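Local coordinates for protein aminotransferase TlmJ (Streptoalloteichus hindustanus, PDB 5UID) that probably catalyses a pyridoxal 5'-phosphate-dependent transamination, as a DegT/DnrJ/EryC1-family aminotransferase, at residues L65-S68 against M69-L72. Sequence-based numbering, arbitrary orientation.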
ATOM      1  N   LEU A  65       2.019  10.564  -3.581  1.00 28.87           N
ATOM      2  CA  LEU A  65       3.080  11.541  -3.807  1.00 29.71           C
ATOM      3  C   LEU A  65       4.165  10.976  -4.717  1.00 32.56           C
ATOM      4  O   LEU A  65       4.640  11.665  -5.629  1.00 25.46           O
ATOM      5  CB  LEU A  65       3.674  11.993  -2.472  1.00 27.61           C
ATOM      6  CG  LEU A  65       2.792  12.873  -1.581  1.00 29.10           C
ATOM      7  CD1 LEU A  65       3.340  12.932  -0.164  1.00 24.02           C
ATOM      8  CD2 LEU A  65       2.664  14.282  -2.158  1.00 25.45           C
ATOM      9  N   PHE A  66       4.572   9.724  -4.482  1.00 24.78           N
ATOM     10  CA  PHE A  66       5.548   9.084  -5.360  1.00 28.93           C
ATOM     11  C   PHE A  66       5.027   8.991  -6.790  1.00 34.20           C
ATOM     12  O   PHE A  66       5.773   9.234  -7.746  1.00 37.88           O
ATOM     13  CB  PHE A  66       5.902   7.690  -4.836  1.00 24.70           C
ATOM     14  CG  PHE A  66       7.059   7.671  -3.878  1.00 31.37           C
ATOM     15  CD1 PHE A  66       6.903   8.098  -2.568  1.00 31.04           C
ATOM     16  CD2 PHE A  66       8.301   7.205  -4.283  1.00 25.97           C
ATOM     17  CE1 PHE A  66       7.965   8.076  -1.684  1.00 26.38           C
ATOM     18  CE2 PHE A  66       9.369   7.180  -3.404  1.00 31.78           C
ATOM     19  CZ  PHE A  66       9.201   7.616  -2.102  1.00 35.48           C
ATOM     20  N   LEU A  67       3.750   8.638  -6.956  1.00 27.43           N
ATOM     21  CA  LEU A  67       3.186   8.519  -8.296  1.00 30.69           C
ATOM     22  C   LEU A  67       3.191   9.858  -9.020  1.00 31.06           C
ATOM     23  O   LEU A  67       3.491   9.921 -10.219  1.00 37.20           O
ATOM     24  CB  LEU A  67       1.764   7.962  -8.229  1.00 27.44           C
ATOM     25  CG  LEU A  67       1.604   6.486  -7.867  1.00 30.21           C
ATOM     26  CD1 LEU A  67       0.133   6.135  -7.705  1.00 29.18           C
ATOM     27  CD2 LEU A  67       2.258   5.605  -8.918  1.00 33.43           C
ATOM     28  N   SER A  68       2.864  10.942  -8.312  1.00 27.95           N
ATOM     29  CA  SER A  68       2.798  12.246  -8.964  1.00 32.60           C
ATOM     30  C   SER A  68       4.165  12.673  -9.484  1.00 33.42           C
ATOM     31  O   SER A  68       4.273  13.235 -10.579  1.00 34.69           O
ATOM     32  CB  SER A  68       2.231  13.291  -8.002  1.00 27.51           C
ATOM     33  OG  SER A  68       3.125  13.542  -6.935  1.00 39.60           O
HETATM   34  N   MSE A  69       5.222  12.403  -8.722  1.00 34.64           N
HETATM   35  CA  MSE A  69       6.576  12.723  -9.166  1.00 33.82           C
HETATM   36  C   MSE A  69       6.969  11.858 -10.361  1.00 34.99           C
HETATM   37  O   MSE A  69       7.745  12.284 -11.216  1.00 35.53           O
HETATM   38  CB  MSE A  69       7.581  12.545  -8.026  1.00 30.49           C
HETATM   39  CG  MSE A  69       7.398  13.530  -6.872  1.00 35.15           C
HETATM   40 SE   MSE A  69       7.505  15.404  -7.434  0.71 34.34          SE
HETATM   41  CE  MSE A  69       5.682  15.948  -7.006  1.00 39.76           C
ATOM     42  N   GLU A  70       6.432  10.636 -10.415  1.00 34.61           N
ATOM     43  CA  GLU A  70       6.663   9.781 -11.575  1.00 31.11           C
ATOM     44  C   GLU A  70       5.907  10.300 -12.792  1.00 34.16           C
ATOM     45  O   GLU A  70       6.475  10.421 -13.885  1.00 30.12           O
ATOM     46  CB  GLU A  70       6.252   8.341 -11.262  1.00 29.41           C
ATOM     47  CG  GLU A  70       7.125   7.652 -10.225  1.00 36.67           C
ATOM     48  CD  GLU A  70       6.593   6.285  -9.832  1.00 47.48           C
ATOM     49  OE1 GLU A  70       5.649   5.800 -10.490  1.00 50.38           O
ATOM     50  OE2 GLU A  70       7.118   5.697  -8.862  1.00 51.80           O
ATOM     51  N   LEU A  71       4.623  10.622 -12.618  1.00 36.12           N
ATOM     52  CA  LEU A  71       3.810  11.076 -13.743  1.00 35.48           C
ATOM     53  C   LEU A  71       4.323  12.398 -14.301  1.00 38.19           C
ATOM     54  O   LEU A  71       4.276  12.626 -15.516  1.00 42.10           O
ATOM     55  CB  LEU A  71       2.349  11.203 -13.311  1.00 28.56           C
ATOM     56  CG  LEU A  71       1.664   9.887 -12.933  1.00 29.51           C
ATOM     57  CD1 LEU A  71       0.353  10.155 -12.225  1.00 34.83           C
ATOM     58  CD2 LEU A  71       1.439   9.032 -14.170  1.00 28.64           C
ATOM     59  N   LEU A  72       4.818  13.281 -13.431  1.00 35.92           N
ATOM     60  CA  LEU A  72       5.343  14.562 -13.889  1.00 35.42           C
ATOM     61  C   LEU A  72       6.701  14.423 -14.562  1.00 35.70           C
ATOM     62  O   LEU A  72       7.141  15.356 -15.240  1.00 35.79           O
ATOM     63  CB  LEU A  72       5.431  15.541 -12.719  1.00 33.91           C
ATOM     64  CG  LEU A  72       4.098  16.025 -12.144  1.00 30.44           C
ATOM     65  CD1 LEU A  72       4.333  16.874 -10.906  1.00 32.93           C
ATOM     66  CD2 LEU A  72       3.316  16.805 -13.188  1.00 30.70           C
TER
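Ser68 and Met69 share the carbonyl of Leu65 within one helix. Met69 N donates to Leu65 O at 3.2 Å in the ordinary i to i+4 bond, and the hydroxyl of Ser68 adds a shorter one, OG to Leu65 O at 2.7 Å. Both donors approach from the same face of the carbonyl plane, so a single oxygen is gripped twice. With chi1 at 68°, the Ser68 OG is flanked by its own N and C and reaches back to the carbonyl three residues earlier. Met69, a selenomethionine, turns at chi2 and chi3 and curls toward the same spot: its CG lies against Leu65 O, and its terminal CE lies 3.5 Å from Ser68 OG. Replacing Ser68 by an alanine would remove OG, and Leu65 O would probably lose its second, shorter bond, while CE of Met69 would lose the oxygen beside it.

On another side of the helix, Glu70 runs extended beyond CG back over the preceding turn. Its CG passes 3.2 Å from Phe66 O, while OE1 meets the CD2 methyl of Leu67 at 3.7 Å, the two side chains crossing at a slant. The other carboxylate oxygen, OE2, is engaged in a salt bridge with Arg243 of the same chain. Leu71 N closes on Leu67 O at 2.7 Å, and Leu72 N on Ser68 O at 2.9 Å.

The faces of the helix have different neighbours: Leu67 and Leu71 pack on helix 202-212, Phe66 and Met69 on helix 88-95, and Ser68 and Leu72 on Val156 of strand 155-158. A serine hydroxyl returned to the carbonyl three residues back is familiar from alpha-helices; here helix 61-72 packs against the seven-stranded mixed sheet of the fold type I (aspartate aminotransferase-like) large domain.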